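Local coordinates for protein TRAP dicarboxylate transporter-DctP subunit (Desulfovibrio salexigens, PDB 4N6D) that probably binds a small organic acid such as a dicarboxylate in the periplasm and hands it to a TRAP transporter for uptake, at residues A[142-147]-A[234-239]; A[120-125]-A[258-263]; A[34-39]-A[90-95]; A[45-50]-A[264-269]. All blocks are in the same frame, centred on the assembly; numbering follows the deposited sequence.

Contacts 1 and 3 build the mixed five-stranded sheet, while contacts 2 and 4 pack helix 249-285 against helices 117-131 and 43-58. Backbone bonds dominate contact 1, which is wholly buried although one of its strands, 139-146, is an outermost strand of the sheet. Contact 3 is also a strand pair, but its bonding weakens as segment 34-39 turns into loop. The helix pairs rely instead on ring faces, methyl groups and arginine side chains, with polar ends served from outside; contact 4 is partly buried, contact 2 more deeply. The layers interlock: T143 OG1 of contact 1 bonds G259 O of contact 2, and Q262 bonds Q47 and R50 of contact 4. In-sheet bonds join 234-240 to 90-94.

Contact 1: A[142-147]-A[234-239]; sequences LTMFAS and PFAIIM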
loop_
_atom_site.group_PDB
_atom_site.type_symbol
_atom_site.label_atom_id
_atom_site.label_comp_id
_atom_site.label_asym_id
_atom_site.label_seq_id
_atom_site.Cartn_x
_atom_site.Cartn_y
_atom_site.Cartn_z
ATOM N N LEU A 142 10.057 -6.300 10.703
ATOM C CA LEU A 142 9.561 -5.643 11.914
ATOM C C LEU A 142 8.060 -5.406 11.852
ATOM O O LEU A 142 7.387 -5.468 12.882
ATOM C CB LEU A 142 10.259 -4.300 12.142
ATOM C CG LEU A 142 11.734 -4.460 12.500
ATOM C CD1 LEU A 142 12.359 -3.085 12.565
ATOM C CD2 LEU A 142 11.857 -5.165 13.816
ATOM N N THR A 143 7.561 -5.042 10.676
ATOM C CA THR A 143 6.113 -4.901 10.454
ATOM C C THR A 143 5.870 -4.855 8.948
ATOM O O THR A 143 6.813 -4.813 8.155
ATOM C CB THR A 143 5.476 -3.661 11.161
ATOM O OG1 THR A 143 4.045 -3.796 11.151
ATOM C CG2 THR A 143 5.865 -2.376 10.477
ATOM N N MET A 144 4.606 -4.919 8.559
ATOM C CA MET A 144 4.213 -4.722 7.170
ATOM C C MET A 144 2.921 -3.950 7.185
ATOM O O MET A 144 2.199 -3.944 8.183
ATOM C CB MET A 144 4.005 -6.040 6.447
ATOM C CG MET A 144 5.272 -6.889 6.423
ATOM S SD MET A 144 4.980 -8.429 5.584
ATOM C CE MET A 144 5.245 -7.901 3.897
ATOM N N PHE A 145 2.631 -3.283 6.075
ATOM C CA PHE A 145 1.371 -2.570 5.934
ATOM C C PHE A 145 1.117 -2.255 4.470
ATOM O O PHE A 145 1.957 -2.502 3.628
ATOM C CB PHE A 145 1.361 -1.291 6.771
ATOM C CG PHE A 145 2.545 -0.414 6.546
ATOM C CD1 PHE A 145 2.606 0.425 5.455
ATOM C CD2 PHE A 145 3.597 -0.414 7.444
ATOM C CE1 PHE A 145 3.726 1.238 5.242
ATOM C CE2 PHE A 145 4.713 0.402 7.242
ATOM C CZ PHE A 145 4.778 1.213 6.141
ATOM N N ALA A 146 -0.058 -1.730 4.185
ATOM C CA ALA A 146 -0.468 -1.446 2.816
ATOM C C ALA A 146 -1.078 -0.069 2.724
ATOM O O ALA A 146 -1.655 0.447 3.687
ATOM C CB ALA A 146 -1.484 -2.467 2.326
ATOM N N SER A 147 -0.985 0.519 1.532
ATOM C CA SER A 147 -1.677 1.758 1.239
ATOM C C SER A 147 -3.196 1.554 1.277
ATOM O O SER A 147 -3.677 0.431 1.405
ATOM C CB SER A 147 -1.272 2.221 -0.149
ATOM O OG SER A 147 -1.863 1.386 -1.138
ATOM N N PRO A 234 1.700 -2.898 -1.086
ATOM C CA PRO A 234 2.238 -3.440 0.159
ATOM C C PRO A 234 3.671 -2.964 0.461
ATOM O O PRO A 234 4.495 -2.761 -0.445
ATOM C CB PRO A 234 2.244 -4.943 -0.094
ATOM C CG PRO A 234 2.506 -5.060 -1.573
ATOM C CD PRO A 234 1.840 -3.860 -2.198
ATOM N N PHE A 235 3.945 -2.834 1.756
ATOM C CA PHE A 235 5.241 -2.371 2.252
ATOM C C PHE A 235 5.734 -3.316 3.331
ATOM O O PHE A 235 4.931 -3.914 4.050
ATOM C CB PHE A 235 5.095 -0.996 2.918
ATOM C CG PHE A 235 4.731 0.123 1.979
ATOM C CD1 PHE A 235 3.423 0.297 1.539
ATOM C CD2 PHE A 235 5.687 1.017 1.559
ATOM C CE1 PHE A 235 3.095 1.314 0.690
ATOM C CE2 PHE A 235 5.360 2.057 0.706
ATOM C CZ PHE A 235 4.055 2.197 0.269
ATOM N N ALA A 236 7.055 -3.417 3.456
ATOM C CA ALA A 236 7.677 -4.111 4.567
ATOM C C ALA A 236 8.674 -3.204 5.260
ATOM O O ALA A 236 9.388 -2.439 4.605
ATOM C CB ALA A 236 8.386 -5.380 4.083
ATOM N N ILE A 237 8.700 -3.279 6.582
ATOM C CA ILE A 237 9.768 -2.655 7.368
ATOM C C ILE A 237 10.764 -3.743 7.743
ATOM O O ILE A 237 10.424 -4.727 8.418
ATOM C CB ILE A 237 9.226 -1.960 8.616
ATOM C CG1 ILE A 237 8.133 -0.930 8.248
ATOM C CG2 ILE A 237 10.383 -1.327 9.400
ATOM C CD1 ILE A 237 8.568 0.116 7.207
ATOM N N ILE A 238 11.989 -3.592 7.249
ATOM C CA ILE A 238 13.019 -4.619 7.407
ATOM C C ILE A 238 14.151 -4.117 8.287
ATOM O O ILE A 238 14.469 -2.928 8.276
ATOM C CB ILE A 238 13.597 -5.087 6.022
ATOM C CG1 ILE A 238 14.095 -3.908 5.174
ATOM C CG2 ILE A 238 12.549 -5.901 5.248
ATOM C CD1 ILE A 238 14.970 -4.320 3.963
ATOM N N MET A 239 14.757 -5.045 9.030
ATOM C CA MET A 239 15.877 -4.719 9.891
ATOM C C MET A 239 17.065 -5.623 9.570
ATOM O O MET A 239 16.905 -6.820 9.308
ATOM C CB MET A 239 15.452 -4.881 11.350
ATOM C CG MET A 239 16.570 -4.591 12.335
ATOM S SD MET A 239 15.984 -4.528 14.036
ATOM C CE MET A 239 17.323 -3.655 14.815
#
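F145 and F235 form an antiparallel hydrogen-bonded pair at one side of the mixed five-stranded sheet of a type II periplasmic binding protein fold, joining strand 234-240 to the outer strand 139-146. Each phenylalanine amide serves the other's carbonyl: F235 N lies 2.8 Å from F145 O, approaching almost head-on at a C=O...N angle of 175°, and F145 N lies 3.1 Å from F235 O. That second oxygen also receives a CA-H contact from M144 CA at 3.3 Å. Two residues along, I237 N gives a nearly straight bond to T143 O (2.9 Å, 171° at the hydrogen), and I237 O accepts from L142 N. Of the donors that face out of the pair, A146 N is met by S121 OG of helix 117-131 and I238 N by G91 O of strand 90-94. T143 OG1 bonds G259 O of helix 249-285. With that hydroxyl anti to its own backbone N (chi1 -166°), T143 CG2 is pressed alongside I237 CG1 at 3.5 Å, a tight fit. The two phenyl planes are nearly parallel but slid apart, so F235 CB, rather than its ring, sits over the F145 face, 3.5 Å from F145 CE1.

Contact 2: A[120-125]-A[258-263]; sequences ASLALW and LGREQA
W125 lays one face of its indole on the backbone of G259 and R260, joining helix 117-131 to helix 249-285. The short helical segments run roughly antiparallel, at 155°, with their axes 9.2 Å apart.

Two CH-pi contacts lie on the indole face. G259 CA stands over the six-membered ring, 4.2 Å from its centroid, and R260 CA stands over the five-membered ring at 3.9 Å. Because G259 has no side chain, its main chain can come directly against the benzo part, with W125 CZ2 3.8 Å from G259 CA. W125 CG is anti to the backbone N (chi1 176°), which carries the ring across to the other helix.

An apolar contact continues beside the ring, where A263 CB meets W125 CB at 3.9 Å. Separately, the S121 methylene packs in van der Waals contact on a backbone carbonyl, S121 CB lying 3.4 Å from A263 O, which brings the backbones close at this end.

The charged group is handled differently. L122 CD2 sits over the centre of the R260 guanidinium, 3.9 Å from R260 CZ, with the two side chains crossing at about a right angle. The nitrogens at the rim of that group turn to other partners: R260 NH1 forms a salt bridge with D126, and R260 NH2 bonds Y336 OH. S121 OG likewise bonds S117 O within its own helix.

With the polar ends of R260 and S121 engaged outside these two segments, the interface between them is held by dispersion and shape. Its closeness follows from the small residues G259, A263 and S121, and R260 contributes mainly carbon and a guanidinium face.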
loop_
_atom_site.group_PDB
_atom_site.type_symbol
_atom_site.label_atom_id
_atom_site.label_comp_id
_atom_site.label_asym_id
_atom_site.label_seq_id
_atom_site.Cartn_x
_atom_site.Cartn_y
_atom_site.Cartn_z
ATOM N N ALA A 120 -6.221 -4.575 4.511
ATOM C CA ALA A 120 -5.119 -5.039 3.703
ATOM C C ALA A 120 -3.860 -5.141 4.548
ATOM O O ALA A 120 -3.073 -6.060 4.360
ATOM C CB ALA A 120 -4.898 -4.105 2.524
ATOM N N SER A 121 -3.659 -4.192 5.461
ATOM C CA SER A 121 -2.425 -4.197 6.268
ATOM C C SER A 121 -2.400 -5.421 7.180
ATOM O O SER A 121 -1.381 -6.121 7.293
ATOM C CB SER A 121 -2.312 -2.928 7.121
ATOM O OG SER A 121 -2.102 -1.782 6.312
ATOM N N LEU A 122 -3.522 -5.674 7.840
ATOM C CA LEU A 122 -3.579 -6.789 8.765
ATOM C C LEU A 122 -3.533 -8.116 8.014
ATOM O O LEU A 122 -2.892 -9.058 8.492
ATOM C CB LEU A 122 -4.818 -6.711 9.652
ATOM C CG LEU A 122 -4.692 -5.700 10.790
ATOM C CD1 LEU A 122 -6.024 -5.428 11.393
ATOM C CD2 LEU A 122 -3.669 -6.237 11.806
ATOM N N ALA A 123 -4.197 -8.196 6.854
ATOM C CA ALA A 123 -4.137 -9.429 6.070
ATOM C C ALA A 123 -2.712 -9.697 5.596
ATOM O O ALA A 123 -2.243 -10.835 5.628
ATOM C CB ALA A 123 -5.103 -9.399 4.879
ATOM N N LEU A 124 -2.010 -8.647 5.169
ATOM C CA LEU A 124 -0.622 -8.793 4.724
ATOM C C LEU A 124 0.287 -9.329 5.839
ATOM O O LEU A 124 1.094 -10.255 5.610
ATOM C CB LEU A 124 -0.106 -7.455 4.192
ATOM C CG LEU A 124 1.355 -7.355 3.753
ATOM C CD1 LEU A 124 1.713 -8.275 2.597
ATOM C CD2 LEU A 124 1.594 -5.923 3.426
ATOM N N TRP A 125 0.165 -8.747 7.023
ATOM C CA TRP A 125 0.968 -9.180 8.174
ATOM C C TRP A 125 0.656 -10.640 8.513
ATOM O O TRP A 125 1.571 -11.445 8.763
ATOM C CB TRP A 125 0.697 -8.271 9.383
ATOM C CG TRP A 125 1.413 -8.747 10.586
ATOM C CD1 TRP A 125 0.866 -9.378 11.668
ATOM C CD2 TRP A 125 2.822 -8.703 10.815
ATOM N NE1 TRP A 125 1.850 -9.720 12.564
ATOM C CE2 TRP A 125 3.060 -9.300 12.072
ATOM C CE3 TRP A 125 3.908 -8.208 10.084
ATOM C CZ2 TRP A 125 4.338 -9.424 12.607
ATOM C CZ3 TRP A 125 5.180 -8.316 10.630
ATOM C CH2 TRP A 125 5.383 -8.911 11.876
ATOM N N LEU A 258 5.230 -5.307 18.636
ATOM C CA LEU A 258 4.819 -4.215 17.765
ATOM C C LEU A 258 4.532 -4.601 16.306
ATOM O O LEU A 258 4.033 -3.796 15.535
ATOM C CB LEU A 258 5.860 -3.090 17.777
ATOM C CG LEU A 258 5.701 -2.115 18.925
ATOM C CD1 LEU A 258 6.995 -1.324 19.117
ATOM C CD2 LEU A 258 4.493 -1.191 18.702
ATOM N N GLY A 259 4.858 -5.816 15.890
ATOM C CA GLY A 259 4.691 -6.130 14.476
ATOM C C GLY A 259 3.231 -6.040 14.038
ATOM O O GLY A 259 2.871 -5.294 13.121
ATOM N N ARG A 260 2.375 -6.816 14.686
ATOM C CA ARG A 260 0.954 -6.763 14.359
ATOM C C ARG A 260 0.348 -5.405 14.726
ATOM O O ARG A 260 -0.457 -4.842 13.974
ATOM C CB ARG A 260 0.185 -7.880 15.068
ATOM C CG ARG A 260 -1.245 -7.967 14.596
ATOM C CD ARG A 260 -2.108 -8.672 15.629
ATOM N NE ARG A 260 -3.517 -8.540 15.274
ATOM C CZ ARG A 260 -4.098 -9.244 14.322
ATOM N NH1 ARG A 260 -3.398 -10.158 13.667
ATOM N NH2 ARG A 260 -5.387 -9.055 14.046
ATOM N N GLU A 261 0.736 -4.872 15.877
ATOM C CA GLU A 261 0.191 -3.607 16.341
ATOM C C GLU A 261 0.463 -2.520 15.315
ATOM O O GLU A 261 -0.395 -1.694 15.022
ATOM C CB GLU A 261 0.826 -3.164 17.657
ATOM C CG GLU A 261 0.606 -4.067 18.835
ATOM C CD GLU A 261 1.056 -3.425 20.143
ATOM O OE1 GLU A 261 1.220 -2.187 20.158
ATOM O OE2 GLU A 261 1.218 -4.165 21.144
ATOM N N GLN A 262 1.689 -2.476 14.806
ATOM C CA GLN A 262 2.064 -1.404 13.891
ATOM C C GLN A 262 1.385 -1.557 12.533
ATOM O O GLN A 262 1.072 -0.557 11.876
ATOM C CB GLN A 262 3.593 -1.300 13.761
ATOM C CG GLN A 262 4.079 -0.061 13.043
ATOM C CD GLN A 262 3.830 1.192 13.824
ATOM O OE1 GLN A 262 3.523 1.138 15.003
ATOM N NE2 GLN A 262 3.987 2.335 13.175
ATOM N N ALA A 263 1.156 -2.796 12.106
ATOM C CA ALA A 263 0.398 -3.041 10.884
ATOM C C ALA A 263 -1.007 -2.417 11.039
ATOM O O ALA A 263 -1.487 -1.674 10.167
ATOM C CB ALA A 263 0.299 -4.550 10.613
#

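Contact 3: A[34-39]-A[90-95]; sequences YANFPP and IGCVSL. With EDO (1,2-ethanediol), chain E.
Y34 and I90 pair in parallel register on strands 30-35 and 90-94, neighbours in the five-stranded sheet. The bond that fixes the register runs from A35 N to I90 O, at 2.8 Å and 166° at the hydrogen. One step on, C92 N to A35 O is weak, long and bent at 3.3 Å, and A35 O also receives a CA-H contact from G91.

Among the side chains, I90 CG2 stands 3.6 Å from the centroid of the Y34 ring, only 5° from its normal, a CH-pi contact in which a single methyl sits over the middle of one face. I90 CG2 lies anti to its backbone N, which directs this branch at the ring. The phenol oxygen bonds Q47 NE2 of helix 43-58.

Farther along, N36 OD1 is 3.2 Å from C92 CB and is buried with no polar partner in the model, while N36 ND2 bonds P44 O. C92 O meets the F37 ring at its edge, in plane, 3.6 Å from F37 CD2. Past it, S94 N donates to O1 of a 1,2-ethanediol (2.8 Å), probably from the crystallisation liquor, which H98 also holds.

Strand 30-35 leads through helix 43-58 to the parallel strand 63-68, a beta-alpha-beta crossover, and the order 63-68, 30-35, 90-94, 234-240, 139-146 is that of type II periplasmic binding proteins.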
loop_
_atom_site.group_PDB
_atom_site.type_symbol
_atom_site.label_atom_id
_atom_site.label_comp_id
_atom_site.label_asym_id
_atom_site.label_seq_id
_atom_site.Cartn_x
_atom_site.Cartn_y
_atom_site.Cartn_z
ATOM N N TYR A 34 16.768 4.487 10.937
ATOM C CA TYR A 34 15.589 4.013 10.234
ATOM C C TYR A 34 15.459 4.846 8.955
ATOM O O TYR A 34 15.122 6.043 8.985
ATOM C CB TYR A 34 14.395 4.130 11.199
ATOM C CG TYR A 34 13.085 3.493 10.803
ATOM C CD1 TYR A 34 12.273 2.939 11.772
ATOM C CD2 TYR A 34 12.621 3.500 9.495
ATOM C CE1 TYR A 34 11.030 2.394 11.455
ATOM C CE2 TYR A 34 11.386 2.943 9.172
ATOM C CZ TYR A 34 10.595 2.403 10.164
ATOM O OH TYR A 34 9.358 1.862 9.898
ATOM N N ALA A 35 15.800 4.215 7.831
ATOM C CA ALA A 35 15.744 4.851 6.520
ATOM C C ALA A 35 14.340 4.735 5.946
ATOM O O ALA A 35 13.686 3.720 6.111
ATOM C CB ALA A 35 16.753 4.205 5.577
ATOM N N ASN A 36 13.895 5.779 5.262
ATOM C CA ASN A 36 12.583 5.784 4.639
ATOM C C ASN A 36 12.628 6.656 3.395
ATOM O O ASN A 36 13.093 7.784 3.458
ATOM C CB ASN A 36 11.555 6.298 5.645
ATOM C CG ASN A 36 10.255 5.558 5.575
ATOM O OD1 ASN A 36 9.796 5.189 4.489
ATOM N ND2 ASN A 36 9.644 5.334 6.737
ATOM N N PHE A 37 12.165 6.145 2.263
ATOM C CA PHE A 37 12.389 6.831 1.001
ATOM C C PHE A 37 11.440 8.031 0.696
ATOM O O PHE A 37 11.877 9.029 0.102
ATOM C CB PHE A 37 12.392 5.832 -0.161
ATOM C CG PHE A 37 11.057 5.225 -0.439
ATOM C CD1 PHE A 37 10.122 5.892 -1.234
ATOM C CD2 PHE A 37 10.718 3.993 0.100
ATOM C CE1 PHE A 37 8.877 5.333 -1.477
ATOM C CE2 PHE A 37 9.471 3.435 -0.130
ATOM C CZ PHE A 37 8.549 4.111 -0.923
ATOM N N PRO A 38 10.165 7.942 1.102
ATOM C CA PRO A 38 9.233 9.003 0.717
ATOM C C PRO A 38 9.330 10.219 1.634
ATOM O O PRO A 38 10.016 10.160 2.659
ATOM C CB PRO A 38 7.864 8.339 0.883
ATOM C CG PRO A 38 8.049 7.401 2.003
ATOM C CD PRO A 38 9.501 6.901 1.918
ATOM N N PRO A 39 8.676 11.325 1.260
ATOM C CA PRO A 39 8.708 12.526 2.102
ATOM C C PRO A 39 8.125 12.326 3.506
ATOM O O PRO A 39 7.250 11.485 3.712
ATOM C CB PRO A 39 7.844 13.517 1.328
ATOM C CG PRO A 39 7.915 13.057 -0.086
ATOM C CD PRO A 39 7.961 11.565 -0.007
ATOM N N ILE A 90 17.415 -0.169 9.788
ATOM C CA ILE A 90 16.028 -0.427 9.435
ATOM C C ILE A 90 15.688 0.363 8.205
ATOM O O ILE A 90 16.226 1.453 7.985
ATOM C CB ILE A 90 15.076 0.027 10.584
ATOM C CG1 ILE A 90 15.399 -0.712 11.875
ATOM C CG2 ILE A 90 13.602 -0.163 10.177
ATOM C CD1 ILE A 90 14.685 -0.087 13.097
ATOM N N GLY A 91 14.830 -0.188 7.367
ATOM C CA GLY A 91 14.389 0.511 6.171
ATOM C C GLY A 91 12.987 0.104 5.753
ATOM O O GLY A 91 12.483 -0.943 6.173
ATOM N N CYS A 92 12.380 0.958 4.932
ATOM C CA CYS A 92 11.017 0.786 4.401
ATOM C C CYS A 92 11.051 0.439 2.921
ATOM O O CYS A 92 11.612 1.188 2.092
ATOM C CB CYS A 92 10.234 2.070 4.589
ATOM S SG CYS A 92 8.503 1.948 4.012
ATOM N N VAL A 93 10.441 -0.692 2.591
ATOM C CA VAL A 93 10.425 -1.189 1.226
ATOM C C VAL A 93 9.011 -1.206 0.654
ATOM O O VAL A 93 8.106 -1.771 1.250
ATOM C CB VAL A 93 11.019 -2.593 1.150
ATOM C CG1 VAL A 93 10.959 -3.131 -0.279
ATOM C CG2 VAL A 93 12.466 -2.603 1.680
ATOM N N SER A 94 8.839 -0.600 -0.518
ATOM C CA SER A 94 7.612 -0.731 -1.298
ATOM C C SER A 94 7.795 -1.931 -2.213
ATOM O O SER A 94 8.570 -1.881 -3.154
ATOM C CB SER A 94 7.370 0.532 -2.125
ATOM O OG SER A 94 6.199 0.400 -2.923
ATOM N N LEU A 95 7.097 -3.026 -1.936
ATOM C CA LEU A 95 7.410 -4.274 -2.626
ATOM C C LEU A 95 7.244 -4.189 -4.144
ATOM O O LEU A 95 7.987 -4.828 -4.879
ATOM C CB LEU A 95 6.574 -5.439 -2.088
ATOM C CG LEU A 95 6.522 -5.619 -0.571
ATOM C CD1 LEU A 95 5.735 -6.912 -0.246
ATOM C CD2 LEU A 95 7.913 -5.690 0.063
HETATM C C1 EDO E . 11.810 1.287 -2.149
HETATM O O1 EDO E . 10.986 0.125 -2.230
HETATM C C2 EDO E . 12.854 0.949 -1.105
HETATM O O2 EDO E . 13.358 -0.357 -1.437
#

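Contact 4: A[45-50]-A[264-269]; sequences CVQMER and EWTGKY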
loop_
_atom_site.group_PDB
_atom_site.type_symbol
_atom_site.label_atom_id
_atom_site.label_comp_id
_atom_site.label_asym_id
_atom_site.label_seq_id
_atom_site.Cartn_x
_atom_site.Cartn_y
_atom_site.Cartn_z
ATOM N N CYS A 45 6.301 7.367 6.463
ATOM C CA CYS A 45 7.157 8.090 7.405
ATOM C C CYS A 45 6.406 8.413 8.678
ATOM O O CYS A 45 6.958 8.325 9.763
ATOM C CB CYS A 45 7.690 9.361 6.773
ATOM S SG CYS A 45 8.913 8.962 5.488
ATOM N N VAL A 46 5.132 8.765 8.558
ATOM C CA VAL A 46 4.343 9.047 9.758
ATOM C C VAL A 46 4.292 7.826 10.669
ATOM O O VAL A 46 4.476 7.930 11.888
ATOM C CB VAL A 46 2.916 9.511 9.387
ATOM C CG1 VAL A 46 2.005 9.534 10.607
ATOM C CG2 VAL A 46 2.972 10.878 8.750
ATOM N N GLN A 47 4.063 6.649 10.101
ATOM C CA GLN A 47 4.034 5.470 10.950
ATOM C C GLN A 47 5.419 5.210 11.530
ATOM O O GLN A 47 5.530 4.773 12.679
ATOM C CB GLN A 47 3.471 4.245 10.216
ATOM C CG GLN A 47 4.369 3.673 9.139
ATOM C CD GLN A 47 5.548 2.853 9.662
ATOM O OE1 GLN A 47 5.477 2.201 10.720
ATOM N NE2 GLN A 47 6.631 2.852 8.892
ATOM N N MET A 48 6.473 5.490 10.763
ATOM C CA MET A 48 7.840 5.316 11.274
ATOM C C MET A 48 8.036 6.129 12.578
ATOM O O MET A 48 8.564 5.639 13.592
ATOM C CB MET A 48 8.852 5.718 10.210
ATOM C CG MET A 48 10.262 5.977 10.721
ATOM S SD MET A 48 11.362 6.614 9.431
ATOM C CE MET A 48 10.648 8.249 9.122
ATOM N N GLU A 49 7.581 7.374 12.574
ATOM C CA GLU A 49 7.750 8.215 13.765
ATOM C C GLU A 49 6.967 7.675 14.947
ATOM O O GLU A 49 7.430 7.741 16.075
ATOM C CB GLU A 49 7.332 9.668 13.511
ATOM C CG GLU A 49 8.151 10.371 12.445
ATOM C CD GLU A 49 9.620 10.502 12.809
ATOM O OE1 GLU A 49 9.945 10.504 14.012
ATOM O OE2 GLU A 49 10.449 10.590 11.884
ATOM N N ARG A 50 5.763 7.164 14.699
ATOM C CA ARG A 50 4.960 6.595 15.788
ATOM C C ARG A 50 5.622 5.331 16.346
ATOM O O ARG A 50 5.656 5.109 17.564
ATOM C CB ARG A 50 3.544 6.308 15.305
ATOM C CG ARG A 50 2.580 5.892 16.429
ATOM C CD ARG A 50 2.403 4.406 16.459
ATOM N NE ARG A 50 1.584 4.015 17.607
ATOM C CZ ARG A 50 1.319 2.754 17.934
ATOM N NH1 ARG A 50 1.777 1.759 17.182
ATOM N NH2 ARG A 50 0.571 2.494 19.010
ATOM N N GLU A 264 -1.671 -2.732 12.149
ATOM C CA GLU A 264 -3.004 -2.187 12.432
ATOM C C GLU A 264 -2.980 -0.672 12.574
ATOM O O GLU A 264 -3.823 0.029 12.027
ATOM C CB GLU A 264 -3.586 -2.805 13.706
ATOM C CG GLU A 264 -4.984 -2.328 14.030
ATOM C CD GLU A 264 -5.634 -3.103 15.168
ATOM O OE1 GLU A 264 -5.221 -4.242 15.450
ATOM O OE2 GLU A 264 -6.568 -2.565 15.781
ATOM N N TRP A 265 -2.009 -0.160 13.314
ATOM C CA TRP A 265 -1.952 1.273 13.568
ATOM C C TRP A 265 -1.821 2.035 12.264
ATOM O O TRP A 265 -2.465 3.075 12.068
ATOM C CB TRP A 265 -0.777 1.643 14.490
ATOM C CG TRP A 265 -0.851 3.070 14.876
ATOM C CD1 TRP A 265 -1.439 3.576 15.990
ATOM C CD2 TRP A 265 -0.369 4.193 14.129
ATOM N NE1 TRP A 265 -1.344 4.958 15.997
ATOM C CE2 TRP A 265 -0.694 5.354 14.859
ATOM C CE3 TRP A 265 0.311 4.333 12.923
ATOM C CZ2 TRP A 265 -0.350 6.634 14.416
ATOM C CZ3 TRP A 265 0.646 5.603 12.490
ATOM C CH2 TRP A 265 0.301 6.729 13.230
ATOM N N THR A 266 -0.959 1.530 11.382
ATOM C CA THR A 266 -0.699 2.199 10.112
ATOM C C THR A 266 -1.921 2.174 9.208
ATOM O O THR A 266 -2.282 3.188 8.569
ATOM C CB THR A 266 0.501 1.560 9.386
ATOM O OG1 THR A 266 1.669 1.666 10.213
ATOM C CG2 THR A 266 0.763 2.253 8.091
ATOM N N GLY A 267 -2.570 1.026 9.123
ATOM C CA GLY A 267 -3.780 0.947 8.318
ATOM C C GLY A 267 -4.886 1.853 8.836
ATOM O O GLY A 267 -5.600 2.518 8.069
ATOM N N LYS A 268 -5.042 1.901 10.149
ATOM C CA LYS A 268 -6.058 2.771 10.713
ATOM C C LYS A 268 -5.746 4.234 10.479
ATOM O O LYS A 268 -6.654 5.036 10.200
ATOM C CB LYS A 268 -6.266 2.462 12.185
ATOM C CG LYS A 268 -7.025 1.153 12.348
ATOM C CD LYS A 268 -7.398 0.820 13.759
ATOM C CE LYS A 268 -8.312 -0.403 13.772
ATOM N NZ LYS A 268 -8.566 -0.920 15.157
ATOM N N TYR A 269 -4.473 4.592 10.607
ATOM C CA TYR A 269 -4.038 5.955 10.356
ATOM C C TYR A 269 -4.364 6.350 8.917
ATOM O O TYR A 269 -4.917 7.430 8.650
ATOM C CB TYR A 269 -2.528 6.128 10.611
ATOM C CG TYR A 269 -2.045 7.401 9.998
ATOM C CD1 TYR A 269 -2.213 8.617 10.655
ATOM C CD2 TYR A 269 -1.490 7.406 8.732
ATOM C CE1 TYR A 269 -1.816 9.807 10.071
ATOM C CE2 TYR A 269 -1.086 8.595 8.137
ATOM C CZ TYR A 269 -1.258 9.788 8.811
ATOM O OH TYR A 269 -0.848 10.962 8.195
#
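Q47 and T266 mark the closest backbone approach of helices 43-58 and 249-285, with CA atoms 5.8 Å apart. The axes of the two short segments pass at 10.1 Å and their N-to-C directions differ by 135°. At this point T266 OG1 lies 3.1 Å from Q47 CB, but bonds Q262 O of its own helix.

R50 and W265 carry the largest side-chain overlap. The guanidinium lies flat on the indole, planes 5° apart and centres 3.9 Å apart, a stack with cation-pi character toward the five-membered ring, the cation displaced from its centre. The aliphatic part shares the same face: R50 CD stands over that ring, 3.6 Å from W265 CE2, with R50 CG 3.6 Å from W265 CZ2. A bend at chi2 (-100°) lays this chain along the ring. On the far face, Y269 CB lies toward the rim, sandwiching the indole between the arginine and its own helix.

V46 packs one turn earlier than R50. Its CG1 comes over one face of the Y269 ring, 3.7 Å from Y269 CZ, and reaches the edge of the indole near W265 CH2.

Q262 ties the polar ends together: its amide oxygen accepts from R50 NH1, and its nitrogen donates to Q47 OE1, while Q47 NE2 bonds P44 O. These bonds tie down both side-chain ends, and Q47 also touches F145 of the sheet. Helices layered on a central sheet are characteristic of the alpha/beta lobes of periplasmic binding proteins, and the single long helix 249-285 is as in other TRAP solute-binding proteins.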